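Local coordinates for VAO-type flavoprotein oxidase VAO615 (Myceliophthora thermophila, PDB 6F72) that probably acts as a secreted flavoprotein oxidase whose bicovalently bound FAD, once reduced, reacts rapidly with molecular oxygen, though no substrate has been identified, at residues Y342-N347 against F448-F453; V128-A133 against H174-T179; S62-S67 against C108-D113; G214-G219 against S238-S243. One frame throughout, in Å; residues are numbered along the deposited sequence.

Contact 1. Residues Y342-N347 against F448-F453; sequences YSVGNN and FYCDSF
Strands 339-344 and 448-452, neighbours within a seven-stranded antiparallel sheet, set Tyr342 opposite Cys450, Ser343 opposite Tyr449 and Val344 opposite Phe448. The first of these is a hydrogen-bonded pair closed in both directions: Tyr342 N gives to Cys450 O at 2.9 Å, and Cys450 N to Tyr342 O at 2.8 Å. Val344 and Phe448 are paired less evenly. Val344 N meets Phe448 O almost straight at 2.8 Å, whereas the return bond from Phe448 N to Val344 O stretches to 3.2 Å, just where strand 339-344 gives way to loop.

Tyr342 holds CG between its backbone N and carbonyl carbon (chi1 59°), a torsion that folds the ring across the neighbouring strand. Cys450 CB then rides over one ring face, 3.3 Å from Tyr342 CZ, in a CH-pi contact, and the sulfur adds an oblique sulfur-aromatic approach. That sulfur is tied to Cys476, so a disulfide joins the strand to 472-480 beyond it. On the same sheet face Phe448 and Val344 run side by side, Val344 CB standing over the ring 4.0 Å from Phe448 CZ, and Phe436 of helix 426-439 touches Val344, Phe448 and Cys450. The other face carries Ser343 and Tyr449, whose side chain comes to about 8 Å from the FAD. A helix-backed antiparallel sheet facing the flavin is characteristic of the substrate domain of VAO-type oxidases.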
loop_
_atom_site.group_PDB
_atom_site.type_symbol
_atom_site.label_atom_id
_atom_site.label_comp_id
_atom_site.label_asym_id
_atom_site.label_seq_id
_atom_site.Cartn_x
_atom_site.Cartn_y
_atom_site.Cartn_z
ATOM N N TYR A 342 -16.141 2.469 -2.346
ATOM C CA TYR A 342 -16.936 3.669 -2.470
ATOM C C TYR A 342 -16.249 4.959 -2.014
ATOM O O TYR A 342 -15.299 4.930 -1.229
ATOM C CB TYR A 342 -18.301 3.509 -1.791
ATOM C CG TYR A 342 -18.265 3.193 -0.326
ATOM C CD1 TYR A 342 -18.071 1.887 0.112
ATOM C CD2 TYR A 342 -18.453 4.196 0.633
ATOM C CE1 TYR A 342 -18.038 1.579 1.460
ATOM C CE2 TYR A 342 -18.437 3.894 1.991
ATOM C CZ TYR A 342 -18.229 2.580 2.391
ATOM O OH TYR A 342 -18.181 2.252 3.712
ATOM N N SER A 343 -16.750 6.075 -2.542
ATOM C CA SER A 343 -16.308 7.419 -2.197
ATOM C C SER A 343 -17.363 8.060 -1.303
ATOM O O SER A 343 -18.552 8.071 -1.638
ATOM C CB SER A 343 -16.132 8.241 -3.467
ATOM O OG SER A 343 -15.601 9.517 -3.167
ATOM N N VAL A 344 -16.925 8.550 -0.149
ATOM C CA VAL A 344 -17.817 9.231 0.789
ATOM C C VAL A 344 -17.539 10.738 0.675
ATOM O O VAL A 344 -16.492 11.210 1.114
ATOM C CB VAL A 344 -17.619 8.759 2.257
ATOM C CG1 VAL A 344 -18.605 9.450 3.199
ATOM C CG2 VAL A 344 -17.754 7.246 2.392
ATOM N N GLY A 345 -18.474 11.473 0.080
ATOM C CA GLY A 345 -18.398 12.935 0.055
ATOM C C GLY A 345 -19.384 13.587 1.008
ATOM O O GLY A 345 -20.262 12.916 1.555
ATOM N N ASN A 346 -19.240 14.904 1.182
ATOM C CA ASN A 346 -20.094 15.725 2.056
ATOM C C ASN A 346 -21.564 15.759 1.614
ATOM O O ASN A 346 -22.450 16.019 2.430
ATOM C CB ASN A 346 -19.521 17.157 2.132
ATOM C CG ASN A 346 -20.109 17.983 3.272
ATOM O OD1 ASN A 346 -20.379 17.468 4.366
ATOM N ND2 ASN A 346 -20.304 19.290 3.019
ATOM N N ASN A 347 -21.813 15.497 0.329
ATOM C CA ASN A 347 -23.152 15.608 -0.264
ATOM C C ASN A 347 -23.545 14.403 -1.121
ATOM O O ASN A 347 -24.720 14.245 -1.450
ATOM C CB ASN A 347 -23.277 16.892 -1.109
ATOM C CG ASN A 347 -22.775 18.128 -0.387
ATOM O OD1 ASN A 347 -21.642 18.563 -0.607
ATOM N ND2 ASN A 347 -23.606 18.693 0.491
ATOM N N PHE A 448 -13.407 10.827 0.540
ATOM C CA PHE A 448 -12.442 9.766 0.817
ATOM C C PHE A 448 -13.028 8.404 0.489
ATOM O O PHE A 448 -14.255 8.227 0.463
ATOM C CB PHE A 448 -11.935 9.825 2.266
ATOM C CG PHE A 448 -13.012 9.628 3.304
ATOM C CD1 PHE A 448 -13.739 10.722 3.796
ATOM C CD2 PHE A 448 -13.293 8.360 3.807
ATOM C CE1 PHE A 448 -14.735 10.545 4.754
ATOM C CE2 PHE A 448 -14.287 8.174 4.766
ATOM C CZ PHE A 448 -15.009 9.275 5.242
ATOM N N TYR A 449 -12.134 7.453 0.227
ATOM C CA TYR A 449 -12.535 6.120 -0.171
ATOM C C TYR A 449 -12.672 5.180 1.009
ATOM O O TYR A 449 -11.910 5.257 1.984
ATOM C CB TYR A 449 -11.563 5.539 -1.187
ATOM C CG TYR A 449 -11.588 6.260 -2.512
ATOM C CD1 TYR A 449 -12.632 6.040 -3.435
ATOM C CD2 TYR A 449 -10.559 7.157 -2.860
ATOM C CE1 TYR A 449 -12.654 6.699 -4.663
ATOM C CE2 TYR A 449 -10.570 7.817 -4.087
ATOM C CZ TYR A 449 -11.619 7.585 -4.981
ATOM O OH TYR A 449 -11.641 8.247 -6.193
ATOM N N CYS A 450 -13.666 4.305 0.903
ATOM C CA CYS A 450 -13.784 3.160 1.778
ATOM C C CYS A 450 -13.874 1.883 0.979
ATOM O O CYS A 450 -14.439 1.851 -0.123
ATOM C CB CYS A 450 -15.023 3.255 2.640
ATOM S SG CYS A 450 -15.026 4.618 3.777
ATOM N N ASP A 451 -13.319 0.827 1.555
ATOM C CA ASP A 451 -13.596 -0.497 1.069
ATOM C C ASP A 451 -14.336 -1.290 2.126
ATOM O O ASP A 451 -14.184 -1.032 3.320
ATOM C CB ASP A 451 -12.323 -1.208 0.674
ATOM C CG ASP A 451 -12.342 -1.614 -0.768
ATOM O OD1 ASP A 451 -11.940 -0.753 -1.595
ATOM O OD2 ASP A 451 -12.776 -2.772 -1.058
ATOM N N SER A 452 -15.126 -2.253 1.661
ATOM C CA SER A 452 -15.901 -3.124 2.531
ATOM C C SER A 452 -15.603 -4.581 2.216
ATOM O O SER A 452 -15.394 -4.952 1.050
ATOM C CB SER A 452 -17.390 -2.818 2.405
ATOM O OG SER A 452 -17.820 -2.915 1.062
ATOM N N PHE A 453 -15.582 -5.398 3.267
ATOM C CA PHE A 453 -15.101 -6.782 3.183
ATOM C C PHE A 453 -15.553 -7.609 4.380
ATOM O O PHE A 453 -15.773 -7.069 5.469
ATOM C CB PHE A 453 -13.558 -6.808 3.120
ATOM C CG PHE A 453 -12.896 -6.158 4.302
ATOM C CD1 PHE A 453 -12.616 -6.893 5.460
ATOM C CD2 PHE A 453 -12.582 -4.807 4.279
ATOM C CE1 PHE A 453 -12.034 -6.294 6.564
ATOM C CE2 PHE A 453 -11.991 -4.202 5.376
ATOM C CZ PHE A 453 -11.715 -4.940 6.521
#

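Contact 2. Residues V128-A133 against H174-T179; sequences VNVTGA and HNLKST. With NAG (2-acetamido-2-deoxy-beta-D-glucopyranose), chain D.
Polar contact between Asn129 and Asn175 rests on one weak hydrogen bond: Asn175 ND2 gives to Asn129 OD1 at 2.8 Å, bent to 129° at the hydrogen, with the side chains crossing near a right angle and their amide planes 57° apart. Asn129 holds CG anti to its own nitrogen (chi1 177°), carrying the amide out to both partners. Its ND2 is the glycosylated atom, joined to C1 of the sugar at 1.4 Å, while OD1 remains available as an acceptor. The sugar is also hydrogen-bonded to His53.

A water supplies the second polar link, giving a hydrogen to Val130 O at 2.8 Å and accepting one from Asn175 N at 3.0 Å. It thus bridges two backbones that do not pair directly. Strand 126-129 ends here, and Gly132 is the N-cap of helix 133-146, within the beta-alpha-beta crossover of the FAD-binding PCMH-type domain that runs on to strand 150-153.

The apolar part belongs to Leu176. Its CD1 meets Val130 CG1 at 3.9 Å, and CD2 lies 3.5 Å from Thr131 O and 3.9 Å from Gly132 N, against the peptide leading into the helix. With an alanine in place of this leucine both methyls are gone, which is likely to open a gap between the 174-179 loop and the backbone of Val130 and Thr131. On its other contacts Leu176 touches Leu290 of strand 288-298, and its side chain lies about 7 Å from the FAD.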
loop_
_atom_site.group_PDB
_atom_site.type_symbol
_atom_site.label_atom_id
_atom_site.label_comp_id
_atom_site.label_asym_id
_atom_site.label_seq_id
_atom_site.Cartn_x
_atom_site.Cartn_y
_atom_site.Cartn_z
ATOM N N VAL A 128 20.736 -0.223 -5.943
ATOM C CA VAL A 128 21.110 -1.560 -6.463
ATOM C C VAL A 128 19.985 -2.070 -7.357
ATOM O O VAL A 128 18.895 -2.383 -6.866
ATOM C CB VAL A 128 21.409 -2.584 -5.344
ATOM C CG1 VAL A 128 21.800 -3.941 -5.940
ATOM C CG2 VAL A 128 22.514 -2.079 -4.437
ATOM N N ASN A 129 20.246 -2.137 -8.662
ATOM C CA ASN A 129 19.268 -2.616 -9.629
ATOM C C ASN A 129 19.298 -4.150 -9.598
ATOM O O ASN A 129 19.972 -4.790 -10.416
ATOM C CB ASN A 129 19.563 -2.026 -11.015
ATOM C CG ASN A 129 18.635 -2.541 -12.105
ATOM O OD1 ASN A 129 17.640 -3.235 -11.845
ATOM N ND2 ASN A 129 18.970 -2.191 -13.351
ATOM N N VAL A 130 18.545 -4.718 -8.643
ATOM C CA VAL A 130 18.636 -6.142 -8.281
ATOM C C VAL A 130 18.165 -7.056 -9.412
ATOM O O VAL A 130 17.083 -6.868 -9.979
ATOM C CB VAL A 130 17.891 -6.452 -6.953
ATOM C CG1 VAL A 130 17.866 -7.951 -6.650
ATOM C CG2 VAL A 130 18.519 -5.696 -5.784
ATOM N N THR A 131 19.005 -8.036 -9.744
ATOM C CA THR A 131 18.672 -9.006 -10.777
ATOM C C THR A 131 18.434 -10.403 -10.187
ATOM O O THR A 131 17.947 -11.278 -10.894
ATOM C CB THR A 131 19.759 -9.098 -11.858
ATOM O OG1 THR A 131 20.993 -9.498 -11.252
ATOM C CG2 THR A 131 19.944 -7.773 -12.562
ATOM N N GLY A 132 18.765 -10.590 -8.905
ATOM C CA GLY A 132 18.623 -11.879 -8.208
ATOM C C GLY A 132 19.258 -11.819 -6.828
ATOM O O GLY A 132 19.681 -10.748 -6.372
ATOM N N ALA A 133 19.356 -12.979 -6.182
ATOM C CA ALA A 133 19.827 -13.109 -4.790
ATOM C C ALA A 133 21.255 -12.610 -4.569
ATOM O O ALA A 133 21.573 -12.057 -3.516
ATOM C CB ALA A 133 19.704 -14.561 -4.321
ATOM N N HIS A 174 12.140 -3.534 -8.244
ATOM C CA HIS A 174 11.172 -3.249 -9.317
ATOM C C HIS A 174 11.243 -4.142 -10.552
ATOM O O HIS A 174 10.214 -4.414 -11.180
ATOM C CB HIS A 174 11.316 -1.774 -9.744
ATOM C CG HIS A 174 10.458 -1.372 -10.906
ATOM N ND1 HIS A 174 9.085 -1.509 -10.905
ATOM C CD2 HIS A 174 10.778 -0.810 -12.095
ATOM C CE1 HIS A 174 8.600 -1.072 -12.054
ATOM N NE2 HIS A 174 9.606 -0.634 -12.791
ATOM N N ASN A 175 12.450 -4.593 -10.888
ATOM C CA ASN A 175 12.688 -5.287 -12.146
ATOM C C ASN A 175 12.663 -6.809 -12.025
ATOM O O ASN A 175 12.921 -7.497 -12.997
ATOM C CB ASN A 175 13.999 -4.830 -12.753
ATOM C CG ASN A 175 14.016 -3.358 -13.034
ATOM O OD1 ASN A 175 13.206 -2.859 -13.815
ATOM N ND2 ASN A 175 14.926 -2.646 -12.380
ATOM N N LEU A 176 12.333 -7.320 -10.838
ATOM C CA LEU A 176 12.194 -8.758 -10.638
ATOM C C LEU A 176 10.771 -9.118 -11.035
ATOM O O LEU A 176 9.883 -9.188 -10.190
ATOM C CB LEU A 176 12.535 -9.140 -9.188
ATOM C CG LEU A 176 14.014 -8.930 -8.820
ATOM C CD1 LEU A 176 14.242 -9.127 -7.338
ATOM C CD2 LEU A 176 14.985 -9.801 -9.627
ATOM N N LYS A 177 10.571 -9.338 -12.337
ATOM C CA LYS A 177 9.230 -9.431 -12.936
ATOM C C LYS A 177 8.770 -10.830 -13.370
ATOM O O LYS A 177 7.695 -10.962 -13.975
ATOM C CB LYS A 177 9.119 -8.479 -14.135
ATOM C CG LYS A 177 9.328 -7.002 -13.827
ATOM C CD LYS A 177 8.033 -6.337 -13.423
ATOM C CE LYS A 177 8.129 -4.823 -13.562
ATOM N NZ LYS A 177 7.144 -4.214 -12.612
ATOM N N SER A 178 9.557 -11.861 -13.061
ATOM C CA SER A 178 9.204 -13.256 -13.415
ATOM C C SER A 178 7.808 -13.637 -12.921
ATOM O O SER A 178 7.390 -13.219 -11.841
ATOM C CB SER A 178 10.222 -14.230 -12.834
ATOM O OG SER A 178 10.066 -14.235 -11.415
ATOM N N THR A 179 7.076 -14.373 -13.750
ATOM C CA THR A 179 5.777 -14.928 -13.371
ATOM C C THR A 179 5.703 -16.402 -13.800
ATOM O O THR A 179 6.095 -16.765 -14.924
ATOM C CB THR A 179 4.601 -14.144 -13.980
ATOM O OG1 THR A 179 4.651 -14.242 -15.401
ATOM C CG2 THR A 179 4.655 -12.669 -13.609
HETATM C C1 NAG D . 18.258 -2.581 -14.542
HETATM C C2 NAG D . 18.131 -1.662 -15.770
HETATM C C3 NAG D . 17.317 -2.356 -16.865
HETATM C C4 NAG D . 17.913 -3.720 -17.247
HETATM C C5 NAG D . 18.003 -4.569 -15.974
HETATM C C6 NAG D . 18.625 -5.948 -16.211
HETATM C C7 NAG D . 18.195 0.724 -15.113
HETATM C C8 NAG D . 17.343 1.930 -14.851
HETATM N N2 NAG D . 17.519 -0.376 -15.461
HETATM O O3 NAG D . 17.205 -1.508 -18.014
HETATM O O4 NAG D . 17.051 -4.380 -18.184
HETATM O O5 NAG D . 18.749 -3.878 -14.952
HETATM O O6 NAG D . 20.053 -5.849 -16.302
HETATM O O7 NAG D . 19.412 0.765 -14.997
HETATM O O HOH W 1 15.207 -4.865 -9.675
#

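Contact 3. Residues S62-S67 against C108-D113; sequences SVCHKS and CVPFTD
The 3-10 turn at Ser62-Cys64 meets the irregular run Cys108-Asp113 without strand pairing, the CA atoms of Cys64 and Pro110 lying 5.4 Å apart. His65, held to the turn by a bond from its N to Ser62 O at 3.0 Å, has the most surface covered by the second loop. With CG anti to the carbonyl carbon (chi1 -56°), its ring enters the bend formed by residues 109 to 113. His65 NE2 gives a hydrogen bond to Val109 O at 2.9 Å, with 149° at the hydrogen and the oxygen somewhat out of the ring plane. Between the two ring nitrogens, the ring edge at His65 CE1 faces Thr112 OG1 at 3.1 Å, the hydroxyl lying in the ring plane. His65 ND1 is in turn hydrogen-bonded to the carbonyl of Pro114. With a carbonyl oxygen at each nitrogen, the ring would probably be favoured in its doubly protonated, positive form.

Two disulfide sulfurs complete the packing. Cys64 SG presses on Pro110, 3.6 Å from its CA, and is bonded to Cys77 in helix 74-81. Cys108 SG, linked to Cys118, comes within 3.6 Å of Ser62 N and approaches the His65 ring obliquely, 4.9 Å from its centroid. Ser62 directs its own hydroxyl elsewhere, to Gln71, and Asp113 OD1 takes the backbone N of Ser115. Two loops, each holding one half of a separate disulfide and joined by a buried histidine that gives a hydrogen bond to a main-chain carbonyl, are typical of disulfide-braced loop packing, here far from the centre of the chain.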
loop_
_atom_site.group_PDB
_atom_site.type_symbol
_atom_site.label_atom_id
_atom_site.label_comp_id
_atom_site.label_asym_id
_atom_site.label_seq_id
_atom_site.Cartn_x
_atom_site.Cartn_y
_atom_site.Cartn_z
ATOM N N SER A 62 15.348 16.229 -12.148
ATOM C CA SER A 62 16.605 16.938 -12.408
ATOM C C SER A 62 16.549 17.714 -13.733
ATOM O O SER A 62 17.216 18.739 -13.869
ATOM C CB SER A 62 17.791 15.990 -12.412
ATOM O OG SER A 62 17.794 15.259 -13.606
ATOM N N VAL A 63 15.740 17.224 -14.682
ATOM C CA VAL A 63 15.407 17.959 -15.922
ATOM C C VAL A 63 14.768 19.345 -15.686
ATOM O O VAL A 63 14.794 20.216 -16.566
ATOM C CB VAL A 63 14.519 17.129 -16.893
ATOM C CG1 VAL A 63 15.286 15.937 -17.429
ATOM C CG2 VAL A 63 13.215 16.690 -16.238
ATOM N N CYS A 64 14.209 19.531 -14.492
ATOM C CA CYS A 64 13.572 20.784 -14.073
ATOM C C CYS A 64 14.543 21.745 -13.385
ATOM O O CYS A 64 14.150 22.841 -12.982
ATOM C CB CYS A 64 12.394 20.468 -13.150
ATOM S SG CYS A 64 11.028 19.674 -14.020
ATOM N N HIS A 65 15.808 21.332 -13.262
ATOM C CA HIS A 65 16.849 22.127 -12.596
ATOM C C HIS A 65 18.175 22.120 -13.342
ATOM O O HIS A 65 18.355 21.347 -14.274
ATOM C CB HIS A 65 17.037 21.687 -11.145
ATOM C CG HIS A 65 15.776 21.734 -10.350
ATOM N ND1 HIS A 65 15.293 22.901 -9.794
ATOM C CD2 HIS A 65 14.869 20.771 -10.063
ATOM C CE1 HIS A 65 14.155 22.646 -9.174
ATOM N NE2 HIS A 65 13.880 21.361 -9.312
ATOM N N LYS A 66 19.092 22.981 -12.901
ATOM C CA LYS A 66 20.303 23.313 -13.644
ATOM C C LYS A 66 21.577 22.702 -13.060
ATOM O O LYS A 66 22.519 22.405 -13.811
ATOM C CB LYS A 66 20.408 24.834 -13.794
ATOM C CG LYS A 66 19.420 25.364 -14.826
ATOM C CD LYS A 66 18.873 26.749 -14.517
ATOM C CE LYS A 66 18.442 27.426 -15.818
ATOM N NZ LYS A 66 17.454 28.531 -15.627
ATOM N N SER A 67 21.592 22.505 -11.743
ATOM C CA SER A 67 22.711 21.880 -11.026
ATOM C C SER A 67 22.177 20.812 -10.038
ATOM O O SER A 67 21.026 20.925 -9.614
ATOM C CB SER A 67 23.533 22.955 -10.301
ATOM O OG SER A 67 22.832 23.494 -9.190
ATOM N N CYS A 108 14.027 17.994 -5.101
ATOM C CA CYS A 108 14.215 17.976 -6.541
ATOM C C CYS A 108 12.902 17.625 -7.210
ATOM O O CYS A 108 12.700 16.501 -7.667
ATOM C CB CYS A 108 15.323 17.000 -6.959
ATOM S SG CYS A 108 15.713 17.143 -8.723
ATOM N N VAL A 109 12.013 18.607 -7.259
ATOM C CA VAL A 109 10.653 18.434 -7.767
ATOM C C VAL A 109 10.429 19.354 -8.967
ATOM O O VAL A 109 11.195 20.311 -9.143
ATOM C CB VAL A 109 9.610 18.721 -6.660
ATOM C CG1 VAL A 109 9.651 17.633 -5.586
ATOM C CG2 VAL A 109 9.804 20.121 -6.064
ATOM N N PRO A 110 9.385 19.089 -9.795
ATOM C CA PRO A 110 9.155 19.904 -11.009
ATOM C C PRO A 110 8.566 21.307 -10.796
ATOM O O PRO A 110 8.485 22.081 -11.755
ATOM C CB PRO A 110 8.150 19.060 -11.814
ATOM C CG PRO A 110 8.234 17.686 -11.228
ATOM C CD PRO A 110 8.461 17.940 -9.767
ATOM N N PHE A 111 8.194 21.640 -9.563
ATOM C CA PHE A 111 7.385 22.833 -9.305
ATOM C C PHE A 111 8.128 23.960 -8.582
ATOM O O PHE A 111 7.546 25.000 -8.299
ATOM C CB PHE A 111 6.070 22.437 -8.595
ATOM C CG PHE A 111 5.241 21.452 -9.380
ATOM C CD1 PHE A 111 4.475 21.871 -10.476
ATOM C CD2 PHE A 111 5.262 20.092 -9.061
ATOM C CE1 PHE A 111 3.726 20.958 -11.213
ATOM C CE2 PHE A 111 4.509 19.173 -9.791
ATOM C CZ PHE A 111 3.737 19.611 -10.869
ATOM N N THR A 112 9.409 23.745 -8.292
ATOM C CA THR A 112 10.252 24.768 -7.696
ATOM C C THR A 112 11.052 25.523 -8.756
ATOM O O THR A 112 11.026 25.183 -9.950
ATOM C CB THR A 112 11.227 24.192 -6.659
ATOM O OG1 THR A 112 11.838 23.014 -7.184
ATOM C CG2 THR A 112 10.499 23.868 -5.365
ATOM N N ASP A 113 11.747 26.568 -8.300
ATOM C CA ASP A 113 12.623 27.352 -9.134
ATOM C C ASP A 113 13.696 26.486 -9.794
ATOM O O ASP A 113 14.337 25.689 -9.101
ATOM C CB ASP A 113 13.285 28.443 -8.312
ATOM C CG ASP A 113 13.826 29.546 -9.177
ATOM O OD1 ASP A 113 14.890 29.377 -9.798
ATOM O OD2 ASP A 113 13.162 30.583 -9.255
#

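Contact 4. Residues G214-G219 against S238-S243; sequences GHRIVG and SILSSS
Leu240, Val218 and Ser238 bury the most surface here; Leu240 packs on Arg216 and Ile217, while Val218 and Ser238 meet each other. Leu240 directs CD1 at the backbone end of Arg216, 3.8 Å from CB, and at Ile217 O, 3.9 Å away. Its branch therefore lies against the aliphatic root of the arginine, whose guanidinium group travels on to a salt bridge with Asp299 and hydrogen bonds with Tyr244 and Gly300. Pro356 and Tyr391 also pack on Leu240, enclosing the leucine further.

Val218 contributes one methyl: CG1 rests on Ser238 CB at 3.7 Å. The segment 214-219 runs from the Schellman motif at Gly214 through short strand 215-216, paired with strand 288-298 in the FAD-binding PCMH-type domain, toward Cys222, one of the two residues covalently joined to the flavin.

Ser238 uses its hydroxyl twice. With OG anti to the backbone N (chi1 173°), it gives its hydrogen to Gly219 O at 3.0 Å and accepts from Leu240 N at 3.1 Å, nearly straight at 162°. The second bond is a capping interaction ahead of helix 241-244, in a type I turn that Ser241 N closes on Ser238 O. Gly219 O has another donor, a water at 2.7 Å, which also accepts from Ile239 N at 3.1 Å. An alanine in place of Ser238 would probably leave the Leu240 N-H without its capping partner and Gly219 O dependent on the water. The Ser238 side chain lies about 7 Å from the FAD.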
loop_
_atom_site.group_PDB
_atom_site.type_symbol
_atom_site.label_atom_id
_atom_site.label_comp_id
_atom_site.label_asym_id
_atom_site.label_seq_id
_atom_site.Cartn_x
_atom_site.Cartn_y
_atom_site.Cartn_z
ATOM N N GLY A 214 -7.067 -18.159 -16.876
ATOM C CA GLY A 214 -8.452 -18.372 -16.446
ATOM C C GLY A 214 -8.622 -18.283 -14.937
ATOM O O GLY A 214 -9.451 -18.991 -14.370
ATOM N N HIS A 215 -7.846 -17.396 -14.303
ATOM C CA HIS A 215 -7.810 -17.227 -12.839
ATOM C C HIS A 215 -7.858 -15.753 -12.357
ATOM O O HIS A 215 -7.623 -14.818 -13.137
ATOM C CB HIS A 215 -6.582 -17.931 -12.248
ATOM C CG HIS A 215 -6.560 -19.408 -12.494
ATOM N ND1 HIS A 215 -5.809 -19.979 -13.495
ATOM C CD2 HIS A 215 -7.215 -20.428 -11.886
ATOM C CE1 HIS A 215 -5.995 -21.290 -13.491
ATOM N NE2 HIS A 215 -6.845 -21.587 -12.525
ATOM N N ARG A 216 -8.165 -15.580 -11.067
ATOM C CA ARG A 216 -8.108 -14.293 -10.367
ATOM C C ARG A 216 -7.022 -14.365 -9.303
ATOM O O ARG A 216 -6.773 -15.439 -8.739
ATOM C CB ARG A 216 -9.438 -14.002 -9.670
ATOM C CG ARG A 216 -10.671 -14.078 -10.552
ATOM C CD ARG A 216 -11.919 -14.352 -9.722
ATOM N NE ARG A 216 -13.129 -14.375 -10.550
ATOM C CZ ARG A 216 -14.310 -14.844 -10.163
ATOM N NH1 ARG A 216 -14.471 -15.346 -8.949
ATOM N NH2 ARG A 216 -15.335 -14.815 -11.004
ATOM N N ILE A 217 -6.367 -13.235 -9.050
ATOM C CA ILE A 217 -5.454 -13.089 -7.906
ATOM C C ILE A 217 -5.880 -11.896 -7.029
ATOM O O ILE A 217 -6.356 -10.874 -7.537
ATOM C CB ILE A 217 -3.960 -12.982 -8.324
ATOM C CG1 ILE A 217 -3.033 -13.084 -7.092
ATOM C CG2 ILE A 217 -3.704 -11.710 -9.134
ATOM C CD1 ILE A 217 -1.560 -13.291 -7.389
ATOM N N VAL A 218 -5.686 -12.055 -5.720
ATOM C CA VAL A 218 -5.982 -11.023 -4.722
ATOM C C VAL A 218 -4.910 -9.915 -4.733
ATOM O O VAL A 218 -3.753 -10.127 -4.328
ATOM C CB VAL A 218 -6.183 -11.640 -3.309
ATOM C CG1 VAL A 218 -6.409 -10.570 -2.252
ATOM C CG2 VAL A 218 -7.339 -12.636 -3.319
ATOM N N GLY A 219 -5.333 -8.724 -5.161
ATOM C CA GLY A 219 -4.448 -7.575 -5.254
ATOM C C GLY A 219 -5.184 -6.265 -5.100
ATOM O O GLY A 219 -6.418 -6.231 -5.080
ATOM N N SER A 238 -8.494 -5.855 -0.934
ATOM C CA SER A 238 -8.860 -6.074 -2.322
ATOM C C SER A 238 -10.370 -6.116 -2.397
ATOM O O SER A 238 -11.030 -6.482 -1.411
ATOM C CB SER A 238 -8.295 -7.427 -2.791
ATOM O OG SER A 238 -8.735 -7.792 -4.092
ATOM N N ILE A 239 -10.917 -5.780 -3.565
ATOM C CA ILE A 239 -12.360 -5.929 -3.843
ATOM C C ILE A 239 -12.772 -7.425 -3.868
ATOM O O ILE A 239 -13.961 -7.774 -3.845
ATOM C CB ILE A 239 -12.786 -5.161 -5.131
ATOM C CG1 ILE A 239 -12.023 -5.675 -6.378
ATOM C CG2 ILE A 239 -12.593 -3.651 -4.938
ATOM C CD1 ILE A 239 -12.619 -5.275 -7.720
ATOM N N LEU A 240 -11.766 -8.293 -3.878
ATOM C CA LEU A 240 -11.947 -9.731 -3.904
ATOM C C LEU A 240 -11.795 -10.365 -2.517
ATOM O O LEU A 240 -11.905 -11.589 -2.375
ATOM C CB LEU A 240 -10.960 -10.382 -4.898
ATOM C CG LEU A 240 -11.253 -10.373 -6.405
ATOM C CD1 LEU A 240 -10.254 -11.280 -7.124
ATOM C CD2 LEU A 240 -12.684 -10.761 -6.773
ATOM N N SER A 241 -11.543 -9.537 -1.505
ATOM C CA SER A 241 -11.261 -10.040 -0.168
ATOM C C SER A 241 -12.435 -10.753 0.509
ATOM O O SER A 241 -12.215 -11.698 1.263
ATOM C CB SER A 241 -10.667 -8.952 0.718
ATOM O OG SER A 241 -9.318 -8.730 0.346
ATOM N N SER A 242 -13.664 -10.345 0.190
ATOM C CA SER A 242 -14.866 -11.014 0.705
ATOM C C SER A 242 -14.998 -12.430 0.151
ATOM O O SER A 242 -15.653 -13.280 0.762
ATOM C CB SER A 242 -16.128 -10.233 0.366
ATOM O OG SER A 242 -16.141 -8.994 1.029
ATOM N N SER A 243 -14.397 -12.663 -1.015
ATOM C CA SER A 243 -14.393 -13.979 -1.621
ATOM C C SER A 243 -13.175 -14.810 -1.201
ATOM O O SER A 243 -13.312 -16.022 -0.980
ATOM C CB SER A 243 -14.496 -13.890 -3.144
ATOM O OG SER A 243 -15.789 -13.482 -3.548
HETATM O O HOH W 2 -8.710 -4.915 -5.487
#

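Contacts 1 and 4 are buried and touch each other: Phe453 CA packs 3.3 Å from Ser242 OG, joining the residue just past interior strand 448-452 to helix 241-244. Their chemistry nonetheless differs, sheet pairing with aromatic and sulfur packing in contact 1 against a serine hydroxyl and a bridging water in contact 4. Contacts 2 and 4 share the FAD-binding PCMH-type range, with nearest atoms about 9 Å apart, but contact 2 is only partly buried and meets a glycan. Contact 3, its centre about 28 Å from that of the chain, lies furthest out. Though locally buried, it depends on disulfides and a histidine rather than on regular secondary structure.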